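Local structure of L-isoleucine-4-hydroxylase (Bacillus thuringiensis, 6LNH) at residues 174-188 / 232-246. The protein catalyses the iron- and 2-oxoglutarate-dependent hydroxylation of L-isoleucine to (4S)-4-hydroxy-L-isoleucine, and also hydroxylates or sulfoxidises several related amino acids. Residues are numbered along the deposited sequence; the frame is centred on the assembly and turned at random.
Sequences EPVVFLHLMNLSNTA and CSTEAFRDILLVTFS. With HG (mercury (II) ion), chain F.
Leu179 pushes its CD1 methyl into a hollow between Ile240 and Leu242, 3.4 Å from Ile240 CG2 and 3.6 Å from Leu242 CD2. Its CG stands anti to the backbone N (chi1 177°), which leans the branched end toward the partner strand; leucine's reach beyond CB lets this single methyl fill the gap. Val177, with compact beta-branched methyls, lies alongside Thr244 on the same face, and Ile240 CD1 lies over the centre of the Arg238 guanidinium, 3.8 Å above its plane. This face looks toward the iron held by His170, Asp172 and His223: the side chain of Leu242 is about 6 Å from the metal, and Val177 lies close to Asp172.

On the other face Phe245 CE1 meets Phe178 CD1 and CE1, rim to rim with ring planes at 65°; flat rings suit the space under helix 120-134, whose Asp129 bonds His180 NE2. The His180 ring edge receives Val243 CG2. The backbones run antiparallel in regular register until a classic beta bulge, where Met182 N and Asn183 N both give hydrogen bonds to Asp239 O from the same face of its plane, the first at 2.8 Å and the second longer at 3.3 Å. Beyond it, Ser185 folds OG back (chi1 68°) to accept the N-H of Phe237 at 3.0 Å.

The strands are central in the larger sheet of this cupin-clan, double-stranded beta-helix enzyme. Backbone hydrogen bonds join them and apolar side chains fill both faces. Glu174 bonds Tyr92 and shares a water with Thr244, while the buried Asp239 carboxylate is probably kept ionised by its salt bridge to Arg153.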
ATOM      1  N   GLU C 174      27.905  -1.942  18.125  1.00 41.69           N
ATOM      2  CA  GLU C 174      27.436  -2.592  19.345  1.00 41.45           C
ATOM      3  C   GLU C 174      27.046  -4.044  19.075  1.00 40.82           C
ATOM      4  O   GLU C 174      26.386  -4.334  18.072  1.00 43.74           O
ATOM      5  CB  GLU C 174      26.247  -1.838  19.927  1.00 36.90           C
ATOM      6  CG  GLU C 174      26.557  -0.386  20.268  1.00 35.89           C
ATOM      7  CD  GLU C 174      26.376   0.541  19.077  1.00 43.59           C
ATOM      8  OE1 GLU C 174      25.986   0.051  17.998  1.00 44.74           O
ATOM      9  OE2 GLU C 174      26.626   1.758  19.218  1.00 45.26           O
ATOM     10  N   PRO C 175      27.449  -4.961  19.958  1.00 40.31           N
ATOM     11  CA  PRO C 175      27.158  -6.387  19.720  1.00 35.42           C
ATOM     12  C   PRO C 175      25.676  -6.733  19.694  1.00 39.56           C
ATOM     13  O   PRO C 175      25.304  -7.727  19.058  1.00 45.12           O
ATOM     14  CB  PRO C 175      27.884  -7.094  20.876  1.00 35.00           C
ATOM     15  CG  PRO C 175      28.183  -6.020  21.884  1.00 39.07           C
ATOM     16  CD  PRO C 175      28.345  -4.757  21.106  1.00 36.15           C
ATOM     17  N   VAL C 176      24.818  -5.967  20.364  1.00 36.31           N
ATOM     18  CA  VAL C 176      23.377  -6.201  20.341  1.00 35.06           C
ATOM     19  C   VAL C 176      22.674  -4.867  20.135  1.00 37.17           C
ATOM     20  O   VAL C 176      22.900  -3.918  20.895  1.00 35.73           O
ATOM     21  CB  VAL C 176      22.872  -6.878  21.631  1.00 38.67           C
ATOM     22  CG1 VAL C 176      21.371  -7.137  21.539  1.00 33.69           C
ATOM     23  CG2 VAL C 176      23.616  -8.178  21.895  1.00 38.56           C
ATOM     24  N   VAL C 177      21.818  -4.800  19.115  1.00 36.39           N
ATOM     25  CA  VAL C 177      21.092  -3.586  18.764  1.00 33.87           C
ATOM     26  C   VAL C 177      19.620  -3.932  18.578  1.00 37.13           C
ATOM     27  O   VAL C 177      19.290  -4.897  17.879  1.00 35.08           O
ATOM     28  CB  VAL C 177      21.662  -2.933  17.488  1.00 38.30           C
ATOM     29  CG1 VAL C 177      20.717  -1.860  16.958  1.00 33.76           C
ATOM     30  CG2 VAL C 177      23.038  -2.348  17.761  1.00 36.35           C
ATOM     31  N   PHE C 178      18.742  -3.146  19.199  1.00 39.33           N
ATOM     32  CA  PHE C 178      17.299  -3.277  19.031  1.00 32.56           C
ATOM     33  C   PHE C 178      16.795  -2.136  18.152  1.00 36.90           C
ATOM     34  O   PHE C 178      17.021  -0.963  18.466  1.00 37.25           O
ATOM     35  CB  PHE C 178      16.581  -3.257  20.382  1.00 37.63           C
ATOM     36  CG  PHE C 178      16.735  -4.523  21.178  1.00 39.62           C
ATOM     37  CD1 PHE C 178      17.921  -4.817  21.828  1.00 40.10           C
ATOM     38  CD2 PHE C 178      15.679  -5.413  21.289  1.00 36.91           C
ATOM     39  CE1 PHE C 178      18.056  -5.983  22.565  1.00 39.69           C
ATOM     40  CE2 PHE C 178      15.807  -6.579  22.022  1.00 43.68           C
ATOM     41  CZ  PHE C 178      16.999  -6.864  22.659  1.00 39.86           C
ATOM     42  N   LEU C 179      16.114  -2.482  17.061  1.00 35.83           N
ATOM     43  CA  LEU C 179      15.479  -1.516  16.169  1.00 36.46           C
ATOM     44  C   LEU C 179      13.971  -1.568  16.401  1.00 38.03           C
ATOM     45  O   LEU C 179      13.327  -2.578  16.097  1.00 35.91           O
ATOM     46  CB  LEU C 179      15.831  -1.825  14.713  1.00 35.71           C
ATOM     47  CG  LEU C 179      15.215  -0.965  13.608  1.00 41.13           C
ATOM     48  CD1 LEU C 179      15.556   0.479  13.832  1.00 39.84           C
ATOM     49  CD2 LEU C 179      15.708  -1.413  12.242  1.00 41.26           C
ATOM     50  N   HIS C 180      13.409  -0.487  16.938  1.00 33.05           N
ATOM     51  CA  HIS C 180      11.973  -0.370  17.165  1.00 34.66           C
ATOM     52  C   HIS C 180      11.409   0.691  16.229  1.00 35.83           C
ATOM     53  O   HIS C 180      11.798   1.860  16.306  1.00 31.18           O
ATOM     54  CB  HIS C 180      11.666  -0.012  18.621  1.00 34.80           C
ATOM     55  CG  HIS C 180      12.347  -0.895  19.619  1.00 37.43           C
ATOM     56  ND1 HIS C 180      11.873  -2.146  19.953  1.00 35.91           N
ATOM     57  CD2 HIS C 180      13.463  -0.706  20.361  1.00 36.21           C
ATOM     58  CE1 HIS C 180      12.670  -2.691  20.854  1.00 36.13           C
ATOM     59  NE2 HIS C 180      13.643  -1.838  21.119  1.00 36.67           N
ATOM     60  N   LEU C 181      10.494   0.284  15.352  1.00 40.40           N
ATOM     61  CA  LEU C 181       9.754   1.248  14.549  1.00 40.57           C
ATOM     62  C   LEU C 181       8.783   2.024  15.429  1.00 36.60           C
ATOM     63  O   LEU C 181       7.991   1.434  16.170  1.00 38.91           O
ATOM     64  CB  LEU C 181       9.004   0.537  13.424  1.00 38.04           C
ATOM     65  CG  LEU C 181       8.187   1.416  12.479  1.00 43.62           C
ATOM     66  CD1 LEU C 181       9.076   2.422  11.763  1.00 35.46           C
ATOM     67  CD2 LEU C 181       7.433   0.555  11.481  1.00 36.15           C
ATOM     68  N   MET C 182       8.838   3.353  15.344  1.00 36.29           N
ATOM     69  CA  MET C 182       7.915   4.207  16.080  1.00 33.71           C
ATOM     70  C   MET C 182       6.804   4.781  15.212  1.00 42.28           C
ATOM     71  O   MET C 182       5.663   4.895  15.673  1.00 38.93           O
ATOM     72  CB  MET C 182       8.683   5.349  16.750  1.00 35.89           C
ATOM     73  CG  MET C 182       9.705   4.875  17.768  1.00 42.57           C
ATOM     74  SD  MET C 182       8.961   3.961  19.135  1.00 43.35           S
ATOM     75  CE  MET C 182       8.046   5.270  19.940  1.00 41.50           C
ATOM     76  N   ASN C 183       7.104   5.139  13.965  1.00 38.44           N
ATOM     77  CA  ASN C 183       6.116   5.752  13.087  1.00 38.35           C
ATOM     78  C   ASN C 183       6.667   5.792  11.672  1.00 36.05           C
ATOM     79  O   ASN C 183       7.883   5.867  11.464  1.00 35.79           O
ATOM     80  CB  ASN C 183       5.735   7.167  13.542  1.00 37.32           C
ATOM     81  CG  ASN C 183       4.363   7.587  13.037  1.00 40.50           C
ATOM     82  OD1 ASN C 183       3.717   6.854  12.288  1.00 38.87           O
ATOM     83  ND2 ASN C 183       3.913   8.767  13.447  1.00 39.49           N
ATOM     84  N   LEU C 184       5.752   5.744  10.708  1.00 36.46           N
ATOM     85  CA  LEU C 184       6.100   5.773   9.295  1.00 35.06           C
ATOM     86  C   LEU C 184       4.969   6.471   8.558  1.00 35.37           C
ATOM     87  O   LEU C 184       3.829   6.001   8.593  1.00 36.41           O
ATOM     88  CB  LEU C 184       6.312   4.349   8.774  1.00 37.25           C
ATOM     89  CG  LEU C 184       6.649   4.052   7.314  1.00 41.04           C
ATOM     90  CD1 LEU C 184       8.038   4.546   6.969  1.00 32.31           C
ATOM     91  CD2 LEU C 184       6.533   2.555   7.062  1.00 35.35           C
ATOM     92  N   SER C 185       5.276   7.592   7.909  1.00 35.05           N
ATOM     93  CA  SER C 185       4.270   8.287   7.120  1.00 39.71           C
ATOM     94  C   SER C 185       3.772   7.386   5.993  1.00 38.14           C
ATOM     95  O   SER C 185       4.502   6.536   5.477  1.00 34.33           O
ATOM     96  CB  SER C 185       4.835   9.594   6.560  1.00 39.50           C
ATOM     97  OG  SER C 185       5.841   9.346   5.599  1.00 45.65           O
ATOM     98  N   ASN C 186       2.506   7.583   5.612  1.00 35.37           N
ATOM     99  CA  ASN C 186       1.917   6.761   4.560  1.00 42.73           C
ATOM    100  C   ASN C 186       2.495   7.062   3.187  1.00 38.14           C
ATOM    101  O   ASN C 186       2.351   6.239   2.277  1.00 41.11           O
ATOM    102  CB  ASN C 186       0.400   6.959   4.516  1.00 40.00           C
ATOM    103  CG  ASN C 186       0.005   8.303   3.935  1.00 42.41           C
ATOM    104  OD1 ASN C 186       0.650   9.319   4.198  1.00 45.91           O
ATOM    105  ND2 ASN C 186      -1.052   8.315   3.131  1.00 42.39           N
ATOM    106  N   THR C 187       3.148   8.205   3.018  1.00 34.13           N
ATOM    107  CA  THR C 187       3.754   8.572   1.748  1.00 43.73           C
ATOM    108  C   THR C 187       5.165   8.022   1.588  1.00 42.78           C
ATOM    109  O   THR C 187       5.769   8.206   0.527  1.00 44.75           O
ATOM    110  CB  THR C 187       3.773  10.096   1.604  1.00 45.97           C
ATOM    111  OG1 THR C 187       4.470  10.671   2.716  1.00 41.63           O
ATOM    112  CG2 THR C 187       2.351  10.640   1.575  1.00 43.02           C
ATOM    113  N   ALA C 188       5.699   7.357   2.607  1.00 40.25           N
ATOM    114  CA  ALA C 188       7.067   6.866   2.565  1.00 40.55           C
ATOM    115  C   ALA C 188       7.157   5.541   1.818  1.00 42.11           C
ATOM    116  O   ALA C 188       6.258   4.698   1.884  1.00 40.28           O
ATOM    117  CB  ALA C 188       7.620   6.702   3.982  1.00 36.46           C
ATOM    118  N   CYS C 232       5.761  11.652  -3.524  1.00 50.21           N
ATOM    119  CA  CYS C 232       4.743  12.633  -3.185  1.00 49.75           C
ATOM    120  C   CYS C 232       5.388  13.985  -2.917  1.00 51.07           C
ATOM    121  O   CYS C 232       6.595  14.091  -2.686  1.00 52.91           O
ATOM    122  CB  CYS C 232       3.930  12.186  -1.961  1.00 47.95           C
ATOM    123  SG  CYS C 232       3.007  10.639  -2.173  1.00 57.10           S
ATOM    124  N   SER C 233       4.561  15.031  -2.947  1.00 49.06           N
ATOM    125  CA  SER C 233       5.072  16.390  -2.816  1.00 48.98           C
ATOM    126  C   SER C 233       5.339  16.809  -1.377  1.00 45.44           C
ATOM    127  O   SER C 233       5.888  17.896  -1.167  1.00 48.21           O
ATOM    128  CB  SER C 233       4.100  17.379  -3.468  1.00 54.49           C
ATOM    129  OG  SER C 233       3.533  16.836  -4.647  1.00 62.08           O
ATOM    130  N   THR C 234       4.977  15.990  -0.394  1.00 45.83           N
ATOM    131  CA  THR C 234       5.206  16.310   1.006  1.00 47.78           C
ATOM    132  C   THR C 234       6.349  15.470   1.564  1.00 46.17           C
ATOM    133  O   THR C 234       6.818  14.512   0.945  1.00 44.07           O
ATOM    134  CB  THR C 234       3.933  16.110   1.833  1.00 48.44           C
ATOM    135  OG1 THR C 234       3.601  14.717   1.891  1.00 49.86           O
ATOM    136  CG2 THR C 234       2.772  16.890   1.222  1.00 44.37           C
ATOM    137  N   GLU C 235       6.773  15.841   2.767  1.00 51.59           N
ATOM    138  CA  GLU C 235       7.873  15.172   3.445  1.00 45.93           C
ATOM    139  C   GLU C 235       7.411  13.848   4.040  1.00 44.82           C
ATOM    140  O   GLU C 235       6.360  13.781   4.685  1.00 52.11           O
ATOM    141  CB  GLU C 235       8.433  16.068   4.549  1.00 49.90           C
ATOM    142  CG  GLU C 235       8.966  17.401   4.060  1.00 53.50           C
ATOM    143  CD  GLU C 235       8.991  18.448   5.158  1.00 61.28           C
ATOM    144  OE1 GLU C 235       8.179  18.339   6.102  1.00 59.83           O
ATOM    145  OE2 GLU C 235       9.820  19.377   5.076  1.00 68.68           O
ATOM    146  N   ALA C 236       8.199  12.799   3.822  1.00 41.04           N
ATOM    147  CA  ALA C 236       7.933  11.483   4.378  1.00 41.27           C
ATOM    148  C   ALA C 236       8.899  11.209   5.523  1.00 45.95           C
ATOM    149  O   ALA C 236      10.056  11.639   5.498  1.00 44.05           O
ATOM    150  CB  ALA C 236       8.062  10.390   3.312  1.00 40.60           C
ATOM    151  N   PHE C 237       8.413  10.489   6.531  1.00 44.41           N
ATOM    152  CA  PHE C 237       9.162  10.263   7.756  1.00 41.08           C
ATOM    153  C   PHE C 237       9.263   8.776   8.043  1.00 40.78           C
ATOM    154  O   PHE C 237       8.378   7.992   7.691  1.00 38.74           O
ATOM    155  CB  PHE C 237       8.508  10.961   8.957  1.00 47.18           C
ATOM    156  CG  PHE C 237       8.503  12.456   8.857  1.00 53.71           C
ATOM    157  CD1 PHE C 237       9.640  13.140   8.460  1.00 49.67           C
ATOM    158  CD2 PHE C 237       7.356  13.177   9.144  1.00 52.70           C
ATOM    159  CE1 PHE C 237       9.638  14.522   8.358  1.00 49.83           C
ATOM    160  CE2 PHE C 237       7.345  14.560   9.045  1.00 53.49           C
ATOM    161  CZ  PHE C 237       8.489  15.235   8.651  1.00 58.97           C
ATOM    162  N   ARG C 238      10.355   8.405   8.702  1.00 38.76           N
ATOM    163  CA  ARG C 238      10.502   7.095   9.323  1.00 37.53           C
ATOM    164  C   ARG C 238      11.085   7.335  10.705  1.00 36.10           C
ATOM    165  O   ARG C 238      12.257   7.706  10.837  1.00 31.13           O
ATOM    166  CB  ARG C 238      11.392   6.164   8.500  1.00 37.14           C
ATOM    167  CG  ARG C 238      11.420   4.737   9.024  1.00 35.24           C
ATOM    168  CD  ARG C 238      12.098   3.797   8.047  1.00 35.93           C
ATOM    169  NE  ARG C 238      12.113   2.426   8.547  1.00 32.02           N
ATOM    170  CZ  ARG C 238      13.179   1.841   9.079  1.00 37.58           C
ATOM    171  NH1 ARG C 238      14.322   2.507   9.175  1.00 36.79           N
ATOM    172  NH2 ARG C 238      13.105   0.590   9.513  1.00 41.12           N
ATOM    173  N   ASP C 239      10.266   7.128  11.731  1.00 35.92           N
ATOM    174  CA  ASP C 239      10.646   7.401  13.109  1.00 33.86           C
ATOM    175  C   ASP C 239      11.119   6.096  13.731  1.00 35.43           C
ATOM    176  O   ASP C 239      10.380   5.106  13.748  1.00 30.11           O
ATOM    177  CB  ASP C 239       9.475   7.992  13.891  1.00 36.22           C
ATOM    178  CG  ASP C 239       9.055   9.352  13.365  1.00 38.89           C
ATOM    179  OD1 ASP C 239       9.911  10.051  12.784  1.00 35.79           O
ATOM    180  OD2 ASP C 239       7.875   9.723  13.533  1.00 39.68           O
ATOM    181  N   ILE C 240      12.341   6.103  14.245  1.00 35.56           N
ATOM    182  CA  ILE C 240      12.982   4.894  14.733  1.00 35.47           C
ATOM    183  C   ILE C 240      13.482   5.120  16.152  1.00 35.70           C
ATOM    184  O   ILE C 240      13.805   6.246  16.545  1.00 33.26           O
ATOM    185  CB  ILE C 240      14.135   4.511  13.764  1.00 37.51           C
ATOM    186  CG1 ILE C 240      13.589   3.772  12.538  1.00 39.80           C
ATOM    187  CG2 ILE C 240      15.288   3.791  14.457  1.00 42.37           C
ATOM    188  CD1 ILE C 240      12.781   2.557  12.871  1.00 44.77           C
ATOM    189  N   LEU C 241      13.555   4.033  16.919  1.00 35.72           N
ATOM    190  CA  LEU C 241      14.230   4.021  18.210  1.00 30.93           C
ATOM    191  C   LEU C 241      15.218   2.866  18.219  1.00 34.07           C
ATOM    192  O   LEU C 241      14.826   1.712  18.014  1.00 35.98           O
ATOM    193  CB  LEU C 241      13.236   3.880  19.365  1.00 33.32           C
ATOM    194  CG  LEU C 241      13.896   3.807  20.745  1.00 37.24           C
ATOM    195  CD1 LEU C 241      14.513   5.148  21.125  1.00 29.40           C
ATOM    196  CD2 LEU C 241      12.908   3.340  21.803  1.00 33.63           C
ATOM    197  N   LEU C 242      16.487   3.168  18.470  1.00 29.66           N
ATOM    198  CA  LEU C 242      17.521   2.154  18.620  1.00 33.04           C
ATOM    199  C   LEU C 242      17.911   2.035  20.086  1.00 36.40           C
ATOM    200  O   LEU C 242      18.142   3.048  20.755  1.00 32.75           O
ATOM    201  CB  LEU C 242      18.757   2.488  17.780  1.00 33.46           C
ATOM    202  CG  LEU C 242      18.664   2.496  16.254  1.00 37.99           C
ATOM    203  CD1 LEU C 242      19.887   3.186  15.667  1.00 41.47           C
ATOM    204  CD2 LEU C 242      18.549   1.079  15.720  1.00 32.91           C
ATOM    205  N   VAL C 243      17.981   0.803  20.581  1.00 33.76           N
ATOM    206  CA  VAL C 243      18.473   0.513  21.923  1.00 34.49           C
ATOM    207  C   VAL C 243      19.658  -0.429  21.764  1.00 39.20           C
ATOM    208  O   VAL C 243      19.486  -1.598  21.394  1.00 40.07           O
ATOM    209  CB  VAL C 243      17.390  -0.090  22.827  1.00 36.27           C
ATOM    210  CG1 VAL C 243      17.918  -0.241  24.244  1.00 35.81           C
ATOM    211  CG2 VAL C 243      16.142   0.784  22.816  1.00 36.73           C
ATOM    212  N   THR C 244      20.858   0.076  22.040  1.00 35.37           N
ATOM    213  CA  THR C 244      22.101  -0.650  21.825  1.00 41.14           C
ATOM    214  C   THR C 244      22.767  -1.000  23.149  1.00 40.26           C
ATOM    215  O   THR C 244      22.639  -0.276  24.141  1.00 34.15           O
ATOM    216  CB  THR C 244      23.067   0.167  20.965  1.00 39.22           C
ATOM    217  OG1 THR C 244      23.607   1.242  21.742  1.00 36.06           O
ATOM    218  CG2 THR C 244      22.344   0.739  19.753  1.00 36.46           C
ATOM    219  N   PHE C 245      23.469  -2.132  23.156  1.00 40.92           N
ATOM    220  CA  PHE C 245      24.208  -2.606  24.321  1.00 42.99           C
ATOM    221  C   PHE C 245      25.673  -2.787  23.945  1.00 42.58           C
ATOM    222  O   PHE C 245      25.997  -3.608  23.078  1.00 41.28           O
ATOM    223  CB  PHE C 245      23.599  -3.907  24.850  1.00 43.71           C
ATOM    224  CG  PHE C 245      22.168  -3.761  25.287  1.00 47.45           C
ATOM    225  CD1 PHE C 245      21.144  -3.672  24.355  1.00 41.25           C
ATOM    226  CD2 PHE C 245      21.848  -3.682  26.631  1.00 48.28           C
ATOM    227  CE1 PHE C 245      19.833  -3.518  24.753  1.00 38.38           C
ATOM    228  CE2 PHE C 245      20.536  -3.531  27.035  1.00 42.88           C
ATOM    229  CZ  PHE C 245      19.529  -3.449  26.094  1.00 44.49           C
ATOM    230  N   SER C 246      26.552  -2.020  24.593  1.00 37.94           N
ATOM    231  CA  SER C 246      27.991  -2.111  24.375  1.00 40.98           C
ATOM    232  C   SER C 246      28.727  -1.874  25.691  1.00 43.18           C
ATOM    233  O   SER C 246      28.136  -1.478  26.698  1.00 40.80           O
ATOM    234  CB  SER C 246      28.460  -1.129  23.294  1.00 34.62           C
ATOM    235  OG  SER C 246      28.206   0.210  23.673  1.00 41.06           O
TER
HETATM  236 HG    HG F 302       2.189  10.233  -4.499  1.00 85.00          HG
HETATM  237  O   HOH W   1      24.661   3.457  20.567  1.00 37.69           O
HETATM  238  O   HOH W   2       6.175   9.754  15.275  1.00 36.98           O